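Local structure of putrescine aminotransferase (Halomonas elongata DSM 2581, 6GWI) at residues P194-Q199 against P235-W239; G229-M233 against R371-G377; W239-K243 against H273-E277; R357-L361 against I432-V436; G396-R402 against S414-M419. The protein probably transfers amino groups from amines such as putrescine to keto acceptors, using pyridoxal-5'-phosphate as cofactor, as class-III aminotransferases do. All blocks are in the same frame, centred on the assembly; numbering follows the deposited sequence.

Interaction 1. Residues P194-Q199 against P235-W239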
# COMPACT_ATOMS: atom_id res chain seq x y z
N PRO B 194 -30.08 -0.90 24.70
CA PRO B 194 -28.87 -0.37 24.05
C PRO B 194 -27.90 0.29 25.02
O PRO B 194 -26.68 0.13 24.87
CB PRO B 194 -29.43 0.62 23.03
CG PRO B 194 -30.76 0.04 22.67
CD PRO B 194 -31.30 -0.55 23.95
N GLU B 195 -28.40 1.03 26.01
CA GLU B 195 -27.51 1.70 26.96
C GLU B 195 -26.69 0.69 27.74
O GLU B 195 -25.46 0.81 27.85
CB GLU B 195 -28.32 2.59 27.91
CG GLU B 195 -27.48 3.22 29.02
CD GLU B 195 -28.23 4.30 29.79
OE1 GLU B 195 -29.31 4.72 29.33
OE2 GLU B 195 -27.73 4.72 30.85
N ALA B 196 -27.34 -0.33 28.32
CA ALA B 196 -26.62 -1.33 29.09
C ALA B 196 -25.66 -2.12 28.20
O ALA B 196 -24.54 -2.45 28.62
CB ALA B 196 -27.60 -2.29 29.77
N PHE B 197 -26.07 -2.42 26.97
CA PHE B 197 -25.20 -3.16 26.06
C PHE B 197 -23.93 -2.37 25.76
O PHE B 197 -22.83 -2.93 25.78
CB PHE B 197 -25.95 -3.47 24.77
CG PHE B 197 -25.16 -4.30 23.80
CD1 PHE B 197 -24.82 -5.61 24.10
CD2 PHE B 197 -24.76 -3.78 22.58
CE1 PHE B 197 -24.10 -6.37 23.22
CE2 PHE B 197 -24.04 -4.54 21.69
CZ PHE B 197 -23.71 -5.84 22.01
N GLY B 198 -24.07 -1.07 25.48
CA GLY B 198 -22.90 -0.26 25.21
C GLY B 198 -21.89 -0.30 26.34
O GLY B 198 -20.68 -0.34 26.12
N GLN B 199 -22.38 -0.29 27.58
CA GLN B 199 -21.48 -0.31 28.73
C GLN B 199 -20.83 -1.68 28.90
O GLN B 199 -19.65 -1.76 29.26
CB GLN B 199 -22.26 0.09 29.99
CG GLN B 199 -22.79 1.52 29.91
CD GLN B 199 -23.76 1.86 31.02
OE1 GLN B 199 -24.40 0.98 31.60
NE2 GLN B 199 -23.88 3.14 31.33
N PRO B 235 -24.13 1.85 20.46
CA PRO B 235 -25.02 2.62 21.35
C PRO B 235 -24.33 3.90 21.82
O PRO B 235 -23.10 3.98 21.89
CB PRO B 235 -25.29 1.67 22.52
CG PRO B 235 -25.02 0.30 21.98
CD PRO B 235 -23.97 0.46 20.91
N GLU B 236 -25.15 4.91 22.13
CA GLU B 236 -24.61 6.19 22.56
C GLU B 236 -23.82 6.08 23.85
O GLU B 236 -22.99 6.95 24.14
CB GLU B 236 -25.74 7.21 22.71
CG GLU B 236 -26.41 7.57 21.39
CD GLU B 236 -27.57 8.53 21.56
OE1 GLU B 236 -27.76 9.06 22.67
OE2 GLU B 236 -28.30 8.76 20.56
N SER B 237 -24.06 5.04 24.64
CA SER B 237 -23.34 4.81 25.89
C SER B 237 -21.94 4.24 25.67
O SER B 237 -21.13 4.26 26.60
CB SER B 237 -24.13 3.85 26.78
OG SER B 237 -24.24 2.57 26.17
N TYR B 238 -21.64 3.74 24.47
CA TYR B 238 -20.43 2.95 24.28
C TYR B 238 -19.18 3.81 24.41
O TYR B 238 -18.31 3.55 25.26
CB TYR B 238 -20.47 2.25 22.92
CG TYR B 238 -19.21 1.47 22.60
CD1 TYR B 238 -18.92 0.28 23.26
CD2 TYR B 238 -18.32 1.92 21.64
CE1 TYR B 238 -17.78 -0.44 22.97
CE2 TYR B 238 -17.17 1.21 21.33
CZ TYR B 238 -16.90 0.03 22.00
OH TYR B 238 -15.76 -0.68 21.70
N TRP B 239 -19.05 4.84 23.59
CA TRP B 239 -17.80 5.57 23.53
C TRP B 239 -17.54 6.38 24.81
O TRP B 239 -16.38 6.48 25.23
CB TRP B 239 -17.75 6.48 22.30
CG TRP B 239 -17.30 5.73 21.07
CD1 TRP B 239 -18.02 5.50 19.93
CD2 TRP B 239 -16.03 5.10 20.87
NE1 TRP B 239 -17.28 4.77 19.04
CE2 TRP B 239 -16.05 4.51 19.59
CE3 TRP B 239 -14.88 4.97 21.65
CZ2 TRP B 239 -14.96 3.81 19.07
CZ3 TRP B 239 -13.80 4.28 21.14
CH2 TRP B 239 -13.85 3.71 19.86

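Interaction 2. Residues G229-M233 against R371-G377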
# COMPACT_ATOMS: atom_id res chain seq x y z
N GLY B 229 -17.67 -4.20 8.36
CA GLY B 229 -18.36 -5.16 9.20
C GLY B 229 -19.87 -5.00 9.24
O GLY B 229 -20.55 -5.87 9.79
N GLY B 230 -20.40 -3.91 8.67
CA GLY B 230 -21.84 -3.79 8.52
C GLY B 230 -22.45 -2.47 8.94
O GLY B 230 -23.62 -2.44 9.35
N ALA B 231 -21.70 -1.37 8.85
CA ALA B 231 -22.19 -0.04 9.22
C ALA B 231 -22.87 -0.07 10.58
O ALA B 231 -24.03 0.29 10.74
CB ALA B 231 -23.14 0.50 8.15
N ILE B 232 -22.10 -0.51 11.58
CA ILE B 232 -22.62 -0.76 12.92
C ILE B 232 -22.29 0.46 13.77
O ILE B 232 -21.17 0.62 14.24
CB ILE B 232 -22.02 -2.04 13.51
CG1 ILE B 232 -22.31 -3.22 12.58
CG2 ILE B 232 -22.59 -2.29 14.91
CD1 ILE B 232 -21.66 -4.50 13.01
N MET B 233 -23.28 1.32 13.96
CA MET B 233 -23.12 2.42 14.91
C MET B 233 -23.31 1.90 16.33
O MET B 233 -24.29 1.19 16.59
CB MET B 233 -24.12 3.53 14.61
CG MET B 233 -24.03 4.07 13.20
SD MET B 233 -25.46 3.65 12.19
CE MET B 233 -24.82 3.95 10.54
N ARG B 371 -31.06 2.08 10.32
CA ARG B 371 -30.20 2.99 11.06
C ARG B 371 -29.33 3.78 10.09
O ARG B 371 -28.93 3.28 9.04
CB ARG B 371 -29.30 2.23 12.06
CG ARG B 371 -28.40 1.19 11.41
CD ARG B 371 -27.43 0.60 12.42
NE ARG B 371 -26.53 -0.37 11.81
CZ ARG B 371 -26.79 -1.67 11.69
NH1 ARG B 371 -27.93 -2.17 12.15
NH2 ARG B 371 -25.91 -2.47 11.10
N SER B 372 -29.03 5.02 10.47
CA SER B 372 -28.16 5.85 9.65
C SER B 372 -27.49 6.89 10.53
O SER B 372 -27.99 7.24 11.60
CB SER B 372 -28.92 6.52 8.50
OG SER B 372 -29.83 7.50 8.98
N LEU B 373 -26.35 7.38 10.06
CA LEU B 373 -25.63 8.47 10.70
C LEU B 373 -24.86 9.18 9.59
O LEU B 373 -24.11 8.54 8.86
CB LEU B 373 -24.68 7.96 11.79
CG LEU B 373 -23.82 9.02 12.48
CD1 LEU B 373 -24.67 10.11 13.11
CD2 LEU B 373 -22.91 8.38 13.52
N GLY B 374 -25.05 10.49 9.48
CA GLY B 374 -24.52 11.18 8.32
C GLY B 374 -25.05 10.52 7.06
O GLY B 374 -26.26 10.32 6.90
N LEU B 375 -24.15 10.17 6.15
CA LEU B 375 -24.51 9.44 4.93
C LEU B 375 -23.97 8.01 4.95
O LEU B 375 -23.48 7.50 3.94
CB LEU B 375 -24.04 10.20 3.69
CG LEU B 375 -24.83 11.48 3.40
CD1 LEU B 375 -24.20 12.27 2.26
CD2 LEU B 375 -26.30 11.20 3.09
N MET B 376 -24.08 7.36 6.10
CA MET B 376 -23.90 5.92 6.22
C MET B 376 -25.21 5.35 6.76
O MET B 376 -25.75 5.87 7.74
CB MET B 376 -22.74 5.56 7.16
CG MET B 376 -22.46 4.06 7.27
SD MET B 376 -21.21 3.62 8.50
CE MET B 376 -19.82 4.61 7.96
N GLY B 377 -25.71 4.29 6.13
CA GLY B 377 -26.97 3.71 6.54
C GLY B 377 -26.94 2.20 6.40
O GLY B 377 -26.13 1.64 5.66

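Interaction 3. Residues W239-K243 against H273-E277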
# COMPACT_ATOMS: atom_id res chain seq x y z
N TRP B 239 -19.05 4.84 23.59
CA TRP B 239 -17.80 5.57 23.53
C TRP B 239 -17.54 6.38 24.81
O TRP B 239 -16.38 6.48 25.23
CB TRP B 239 -17.75 6.48 22.30
CG TRP B 239 -17.30 5.73 21.07
CD1 TRP B 239 -18.02 5.50 19.93
CD2 TRP B 239 -16.03 5.10 20.87
NE1 TRP B 239 -17.28 4.77 19.04
CE2 TRP B 239 -16.05 4.51 19.59
CE3 TRP B 239 -14.88 4.97 21.65
CZ2 TRP B 239 -14.96 3.81 19.07
CZ3 TRP B 239 -13.80 4.28 21.14
CH2 TRP B 239 -13.85 3.71 19.86
N PRO B 240 -18.56 6.97 25.44
CA PRO B 240 -18.32 7.59 26.75
C PRO B 240 -17.78 6.61 27.77
O PRO B 240 -16.89 6.96 28.56
CB PRO B 240 -19.70 8.13 27.15
CG PRO B 240 -20.41 8.34 25.86
CD PRO B 240 -19.95 7.20 24.98
N ALA B 241 -18.30 5.39 27.78
CA ALA B 241 -17.79 4.37 28.69
C ALA B 241 -16.39 3.92 28.30
O ALA B 241 -15.56 3.65 29.17
CB ALA B 241 -18.76 3.18 28.74
N VAL B 242 -16.10 3.84 26.99
CA VAL B 242 -14.74 3.50 26.57
C VAL B 242 -13.75 4.55 27.07
O VAL B 242 -12.66 4.23 27.55
CB VAL B 242 -14.66 3.34 25.04
CG1 VAL B 242 -13.20 3.22 24.60
CG2 VAL B 242 -15.46 2.13 24.58
N LYS B 243 -14.12 5.83 26.95
CA LYS B 243 -13.25 6.90 27.44
C LYS B 243 -12.98 6.73 28.93
O LYS B 243 -11.88 7.04 29.41
CB LYS B 243 -13.88 8.26 27.17
CG LYS B 243 -13.98 8.62 25.69
CD LYS B 243 -14.13 10.12 25.48
CE LYS B 243 -15.49 10.63 25.94
NZ LYS B 243 -15.72 12.04 25.51
N HIS B 273 -17.09 13.16 16.22
CA HIS B 273 -18.49 12.93 16.51
C HIS B 273 -18.69 12.38 17.92
O HIS B 273 -19.69 12.69 18.57
CB HIS B 273 -19.09 11.95 15.49
CG HIS B 273 -20.54 11.66 15.71
ND1 HIS B 273 -20.98 10.54 16.39
CD2 HIS B 273 -21.65 12.34 15.35
CE1 HIS B 273 -22.30 10.54 16.43
NE2 HIS B 273 -22.73 11.62 15.81
N TYR B 274 -17.74 11.58 18.40
CA TYR B 274 -17.83 10.95 19.71
C TYR B 274 -16.90 11.58 20.73
O TYR B 274 -16.75 11.04 21.83
CB TYR B 274 -17.53 9.46 19.59
CG TYR B 274 -18.54 8.68 18.77
CD1 TYR B 274 -19.76 8.30 19.32
CD2 TYR B 274 -18.27 8.32 17.46
CE1 TYR B 274 -20.68 7.58 18.58
CE2 TYR B 274 -19.18 7.61 16.71
CZ TYR B 274 -20.38 7.24 17.27
OH TYR B 274 -21.28 6.52 16.51
N GLY B 275 -16.26 12.70 20.40
CA GLY B 275 -15.42 13.40 21.35
C GLY B 275 -14.20 12.64 21.82
O GLY B 275 -13.84 12.72 23.00
N LEU B 276 -13.57 11.88 20.93
CA LEU B 276 -12.36 11.15 21.27
C LEU B 276 -11.11 11.98 20.94
O LEU B 276 -11.13 12.87 20.09
CB LEU B 276 -12.28 9.83 20.50
CG LEU B 276 -13.52 8.93 20.48
CD1 LEU B 276 -13.24 7.73 19.58
CD2 LEU B 276 -13.89 8.46 21.88
N GLU B 277 -10.02 11.66 21.64
CA GLU B 277 -8.71 12.24 21.36
C GLU B 277 -7.75 11.08 21.10
O GLU B 277 -7.04 10.63 22.01
CB GLU B 277 -8.18 13.13 22.48
CG GLU B 277 -6.98 13.95 22.02
CD GLU B 277 -6.07 14.36 23.16
OE1 GLU B 277 -6.52 14.33 24.31
OE2 GLU B 277 -4.90 14.71 22.89

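Interaction 4. Residues R357-L361 against I432-V436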
# COMPACT_ATOMS: atom_id res chain seq x y z
N ARG B 357 -36.02 9.74 5.17
CA ARG B 357 -36.39 8.90 4.04
C ARG B 357 -36.01 7.44 4.31
O ARG B 357 -36.75 6.52 3.96
CB ARG B 357 -35.71 9.39 2.77
CG ARG B 357 -36.14 10.78 2.30
CD ARG B 357 -37.64 10.89 2.03
NE ARG B 357 -37.95 12.05 1.19
CZ ARG B 357 -39.17 12.44 0.86
NH1 ARG B 357 -40.23 11.77 1.29
NH2 ARG B 357 -39.34 13.52 0.10
N TRP B 358 -34.85 7.22 4.94
CA TRP B 358 -34.42 5.88 5.30
C TRP B 358 -35.38 5.24 6.29
O TRP B 358 -35.68 4.04 6.20
CB TRP B 358 -33.01 5.93 5.88
CG TRP B 358 -32.23 4.66 5.85
CD1 TRP B 358 -31.72 3.99 6.92
CD2 TRP B 358 -31.83 3.92 4.69
NE1 TRP B 358 -31.04 2.87 6.50
CE2 TRP B 358 -31.09 2.81 5.14
CE3 TRP B 358 -32.03 4.09 3.31
CZ2 TRP B 358 -30.55 1.87 4.26
CZ3 TRP B 358 -31.49 3.15 2.45
CH2 TRP B 358 -30.76 2.05 2.92
N ALA B 359 -35.88 6.03 7.26
CA ALA B 359 -36.78 5.51 8.28
C ALA B 359 -38.13 5.09 7.71
O ALA B 359 -38.87 4.36 8.38
CB ALA B 359 -36.98 6.55 9.38
N SER B 360 -38.48 5.55 6.51
CA SER B 360 -39.73 5.11 5.89
C SER B 360 -39.68 3.64 5.48
O SER B 360 -40.71 3.09 5.08
CB SER B 360 -40.04 5.97 4.67
OG SER B 360 -39.30 5.56 3.53
N LEU B 361 -38.51 3.00 5.57
CA LEU B 361 -38.37 1.59 5.23
C LEU B 361 -38.58 0.66 6.42
O LEU B 361 -38.57 -0.56 6.24
CB LEU B 361 -36.99 1.33 4.63
CG LEU B 361 -36.70 2.00 3.28
CD1 LEU B 361 -35.22 1.90 2.94
CD2 LEU B 361 -37.54 1.39 2.18
N ILE B 432 -31.28 10.94 -3.38
CA ILE B 432 -31.59 10.14 -2.19
C ILE B 432 -32.98 9.53 -2.32
O ILE B 432 -33.20 8.37 -1.95
CB ILE B 432 -31.45 10.98 -0.91
CG1 ILE B 432 -29.98 11.21 -0.58
CG2 ILE B 432 -32.17 10.30 0.26
CD1 ILE B 432 -29.73 12.24 0.51
N ASP B 433 -33.94 10.31 -2.81
CA ASP B 433 -35.28 9.79 -3.05
C ASP B 433 -35.24 8.57 -3.96
O ASP B 433 -35.87 7.55 -3.68
CB ASP B 433 -36.17 10.88 -3.67
CG ASP B 433 -36.55 11.95 -2.67
OD1 ASP B 433 -36.51 11.68 -1.45
OD2 ASP B 433 -36.89 13.07 -3.11
N GLU B 434 -34.52 8.68 -5.09
CA GLU B 434 -34.41 7.55 -6.00
C GLU B 434 -33.80 6.34 -5.31
O GLU B 434 -34.25 5.21 -5.51
CB GLU B 434 -33.58 7.95 -7.22
CG GLU B 434 -33.48 6.87 -8.30
CD GLU B 434 -32.48 7.22 -9.39
OE1 GLU B 434 -31.78 8.25 -9.25
OE2 GLU B 434 -32.39 6.47 -10.38
N LEU B 435 -32.78 6.56 -4.48
CA LEU B 435 -32.13 5.47 -3.78
C LEU B 435 -33.11 4.67 -2.93
O LEU B 435 -33.18 3.44 -3.02
CB LEU B 435 -30.99 6.02 -2.91
CG LEU B 435 -30.07 5.03 -2.19
CD1 LEU B 435 -28.74 5.71 -1.89
CD2 LEU B 435 -30.68 4.50 -0.90
N VAL B 436 -33.88 5.36 -2.08
CA VAL B 436 -34.80 4.67 -1.19
C VAL B 436 -35.90 3.96 -1.98
O VAL B 436 -36.29 2.83 -1.65
CB VAL B 436 -35.39 5.66 -0.17
CG1 VAL B 436 -36.46 4.99 0.69
CG2 VAL B 436 -34.27 6.23 0.71

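Interaction 5. Residues G396-R402 against S414-M419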
# COMPACT_ATOMS: atom_id res chain seq x y z
N GLY B 396 -29.50 -16.73 1.89
CA GLY B 396 -28.78 -15.55 1.42
C GLY B 396 -29.69 -14.37 1.17
O GLY B 396 -29.63 -13.76 0.09
N ALA B 397 -30.52 -14.03 2.15
CA ALA B 397 -31.44 -12.91 2.00
C ALA B 397 -30.71 -11.63 1.60
O ALA B 397 -31.17 -10.89 0.73
CB ALA B 397 -32.22 -12.70 3.29
N GLY B 398 -29.57 -11.36 2.25
CA GLY B 398 -28.85 -10.13 1.97
C GLY B 398 -28.26 -10.10 0.57
O GLY B 398 -28.36 -9.10 -0.14
N ASN B 399 -27.61 -11.20 0.16
CA ASN B 399 -27.05 -11.26 -1.18
C ASN B 399 -28.14 -11.16 -2.24
O ASN B 399 -27.93 -10.54 -3.30
CB ASN B 399 -26.25 -12.55 -1.36
CG ASN B 399 -25.02 -12.60 -0.48
OD1 ASN B 399 -24.60 -11.59 0.08
ND2 ASN B 399 -24.44 -13.79 -0.35
N LEU B 400 -29.29 -11.78 -2.00
CA LEU B 400 -30.40 -11.67 -2.94
C LEU B 400 -30.88 -10.23 -3.05
O LEU B 400 -31.08 -9.72 -4.16
CB LEU B 400 -31.55 -12.58 -2.50
CG LEU B 400 -32.80 -12.53 -3.38
CD1 LEU B 400 -32.48 -12.87 -4.83
CD2 LEU B 400 -33.87 -13.46 -2.83
N CYS B 401 -31.08 -9.56 -1.92
CA CYS B 401 -31.46 -8.15 -1.95
C CYS B 401 -30.41 -7.32 -2.67
O CYS B 401 -30.74 -6.42 -3.45
CB CYS B 401 -31.67 -7.63 -0.53
SG CYS B 401 -32.35 -5.96 -0.46
N ARG B 402 -29.12 -7.61 -2.42
CA ARG B 402 -28.04 -6.89 -3.08
C ARG B 402 -28.11 -7.04 -4.59
O ARG B 402 -27.96 -6.06 -5.33
CB ARG B 402 -26.70 -7.41 -2.56
CG ARG B 402 -25.47 -6.87 -3.28
CD ARG B 402 -24.27 -7.75 -3.01
NE ARG B 402 -24.41 -9.04 -3.69
CZ ARG B 402 -23.71 -10.13 -3.39
NH1 ARG B 402 -22.82 -10.10 -2.41
NH2 ARG B 402 -23.91 -11.25 -4.07
N SER B 414 -24.31 -5.96 0.84
CA SER B 414 -24.80 -6.84 1.89
C SER B 414 -23.63 -7.37 2.70
O SER B 414 -22.63 -7.81 2.14
CB SER B 414 -25.60 -7.99 1.29
OG SER B 414 -24.82 -8.70 0.34
N VAL B 415 -23.76 -7.31 4.03
CA VAL B 415 -22.86 -8.00 4.95
C VAL B 415 -23.75 -9.01 5.68
O VAL B 415 -24.50 -8.64 6.59
CB VAL B 415 -22.16 -7.06 5.92
CG1 VAL B 415 -21.24 -7.84 6.86
CG2 VAL B 415 -21.37 -6.00 5.15
N GLY B 416 -23.66 -10.27 5.28
CA GLY B 416 -24.66 -11.23 5.71
C GLY B 416 -26.04 -10.74 5.29
O GLY B 416 -26.31 -10.50 4.11
N ASP B 417 -26.92 -10.56 6.28
CA ASP B 417 -28.27 -10.07 6.04
C ASP B 417 -28.43 -8.60 6.43
O ASP B 417 -29.54 -8.16 6.75
CB ASP B 417 -29.28 -10.94 6.79
CG ASP B 417 -29.52 -12.28 6.11
OD1 ASP B 417 -29.02 -12.49 4.98
OD2 ASP B 417 -30.20 -13.14 6.71
N THR B 418 -27.34 -7.85 6.42
CA THR B 418 -27.35 -6.41 6.65
C THR B 418 -27.06 -5.70 5.33
O THR B 418 -26.04 -5.95 4.70
CB THR B 418 -26.31 -6.01 7.70
OG1 THR B 418 -26.52 -6.76 8.90
CG2 THR B 418 -26.39 -4.51 8.01
N MET B 419 -27.97 -4.82 4.92
CA MET B 419 -27.76 -3.97 3.75
C MET B 419 -27.09 -2.68 4.20
O MET B 419 -27.38 -2.17 5.28
CB MET B 419 -29.08 -3.68 3.05
CG MET B 419 -29.94 -4.91 2.77
SD MET B 419 -29.09 -6.24 1.90
CE MET B 419 -28.68 -5.44 0.35
O HOH W 1 -21.96 -7.95 -0.45

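Interaction 1. Residues P194-Q199 against P235-W239
Pro194, in the first turn of helix 194-212, meets Pro235 through its carbonyl: Pro194 O lies 3.1 Å from Pro235 CB, while the two pyrrolidine rings come nearest each other at their CB atoms. That same oxygen takes the helix bond from Gly198 N, so the Pro235 ring presses on a carbonyl already in use. At Glu195 the backbone again does the work. Its carbonyl oxygen accepts a hydrogen bond from Ser237 OG at 2.7 Å, approached in the carbonyl plane on a lone pair, and also receives Gln199 N at 3.3 Å, so two donors grip one oxygen. Ser237 can reach it because its OG sits between its own backbone N and carbonyl carbon (chi1 64°). Phe197 offers the edge of its ring, CD2, to Pro235 CG at 4.1 Å. Gly198 and Tyr238 have the nearest CA atoms, 4.2 Å apart; with only hydrogens on its CA, Gly198 lets Ser237 OG in to 3.3 Å of that atom. Gly198 O lies at the edge of the Tyr238 ring, 3.4 Å from CD1. Last comes Gln199, whose CG brushes Ser237 CB. The contact thus seats the start of helix 238-248 against the first turns of helix 194-212, with Tyr238 continuing onto Phe220 of strand 217-222 and its hydroxyl hydrogen-bonded to Arg146.

Interaction 2. Residues G229-M233 against R371-G377
Ala231 faces Gly377 with their CA atoms 6.6 Å apart and Met233 faces Leu373 at 7.8 Å, so the irregular loop 229-233 runs past the hairpin at side-chain distance. Arg371 bridges the gap. Its chain is extended from CG to NE and delivers the edge of the guanidinium to two successive carbonyls. NE donates to Ala231 O at 2.8 Å in a nearly straight bond (171°), and the oxygen lies in the guanidinium plane. NH2 reaches Gly230 O at 2.9 Å with a more bent N-H (141°), meeting that carbonyl nearly end-on, and adds a weak bond to Ala231 O. The remaining nitrogen, NH1, forms salt bridges to Glu369 and Glu380, which should help fix the rotation of the group and balance its charge. Residues 371-377 are the tip of a beta hairpin, strands 367-373 and 376-381 of the antiparallel four-stranded sheet, closed by the mutual backbone bonds of Leu373 and Met376. The loop after strand 217-222, on the way to helix 238-248, is thereby tied to this sheet. Met233 crosses the arginine obliquely, its SD 3.6 Å from Arg371 CD. A bend at chi2 (111°) turns its CE in toward the hairpin, where it lies 3.5 Å from Met376 O and beside Leu373 N. Met376 in turn lays CG and SD against Ala231, Met376 SD lying 3.7 Å from Ala231 CB; the Met376 side chain is about 9 Å from the bound pyridoxal-5'-phosphate.

Interaction 3. Residues W239-K243 against H273-E277
Helix residues 239-243 and the irregular stretch 273-277 face each other at two points, Trp239 CA lying 6.6 Å from Tyr274 CA and Lys243 CA 7.5 Å from Leu276 CA. Trp239 fills much of the gap. Its CD1 comes over one face of the Tyr274 ring, 3.4 Å from Tyr274 CD1, with the planes of the tyrosine and the indole five-membered ring inclined at 45°. The opposite face of Tyr274 is covered by His273 ND1, so the phenol ring is sandwiched. Further along the indole, Leu276 CD1 stands 3.8 Å from the centroid of the six-membered ring, only 12° off the normal, a clear CH-pi contact; Leu276 CD2 reaches Trp239 CE3 at 3.6 Å. That second methyl also packs against Lys243 CG. The lysine chain bends at chi3 (-70°) and brings NZ to Gly275 O, a 3.2 Å hydrogen bond that enters from above the carbonyl plane. With Trp239 NE1 bonded to Pro224 O, the indole is fixed by a polar tie at one edge and by the leucine over its face. The chemistry therefore grades from aromatic and aliphatic packing inside to a single lysine-carbonyl bond at the solvent-exposed side, joining helix 238-248 to the loop leading into strand 280-283.

Interaction 4. Residues R357-L361 against I432-V436
Arg357 and Asp433 cross obliquely, with guanidinium and carboxylate planes 80° apart, so theirs is a single-point salt bridge: Arg357 NE to Asp433 OD1 at 3.0 Å. The arginine folds at chi2 (-59°) to bring NE over to the acid. Tyr353 OH is hydrogen-bonded to both Asp433 OD1 and Arg357 NE, so a neutral hydroxyl shares the ion pair and probably helps hold its two ends in position. Below this polar pair, Val436 serves as the apolar wedge and its two methyls go different ways. CG1 rests 3.6 Å from Arg357 O and against the branch of Leu361, 4.0 Å from Leu361 CG. CG2 meets Arg357 CB and the edge of the indole at Trp358 CE3, 4.0 Å off. Leu435 touches the same indole with CD2, 3.7 Å from Trp358 CZ3, while Leu361 CD1 lies over one of its faces from within its own segment. Arg357 O, beside Val436, accepts from both Ser360 N and Ser360 OG, the hydroxyl at 2.8 Å. The contact packs the C-terminal end of helix 342-359 on helix 429-450; beneath them, Trp358 bonds through NE1 to Ala378 O and leans with Leu361 on Leu379, both in strand 376-381, while Leu435 continues onto Leu50 of strand 48-50.

Interaction 5. Residues G396-R402 against S414-M419
Gly398 and the turn at Gly416-Asp417 make the closest approach, Gly398 CA being 4.1 Å from Asp417 CA. Gly398 N, in the first turn of helix 397-407, donates to Asp417 OD1 at 3.0 Å, the oxygen being met from above the carboxylate plane; the acid may gain from the helix dipole here. Gly398 CA also points a C-H at Gly416 O, 3.3 Å away and fairly straight (159°), the glycine letting the turn carbonyl come this close to the helix backbone. At the next helix residue, Asn399 OD1 accepts a hydrogen bond from Ser414 OG at 2.9 Å, in the carbonyl plane. The serine hydroxyl lies between its own N and carbonyl carbon (chi1 56°), facing the helix. Met419, doubly bent, tucks CE 3.5 Å from Arg402 N and 3.8 Å from Cys401 SG. Around this shell, water 1 takes a bond from Arg402 NH1 and gives one to Ser414 O at 2.7 Å, while Asn399 CB covers part of one guanidinium face. Cys401 continues onto Leu443 and Thr446 of helix 429-450, and Arg402 packs on Lys87 of the second subunit. Val415 to Thr418 form a type II' turn with Gly416 at positive phi, a classic two-residue beta hairpin, here linking strands 413-415 and 418-421 and covered by the helix that precedes them.

How the interactions relate
Interactions 1 and 3 share Trp239 and helix 238-248, gripped on one side by helix 194-212 and on another by the loop after helix 270-273; each mixes buried with exposed residues. Interaction 2 lies nearest the centre of the chain, with no exposed residue among those that touch, and relies on charged guanidinium bonds to backbone carbonyls. It touches interaction 3 through Leu373, interaction 4 through Trp358 against Arg371 and Ser372, and interaction 5 through Thr418 and Val415. Interaction 4 packs two helices beside the antiparallel sheet and interaction 5 packs a helix on one of its hairpins: the former is largely buried and apolar beneath one salt bridge, the latter more polar, with a water at its edge.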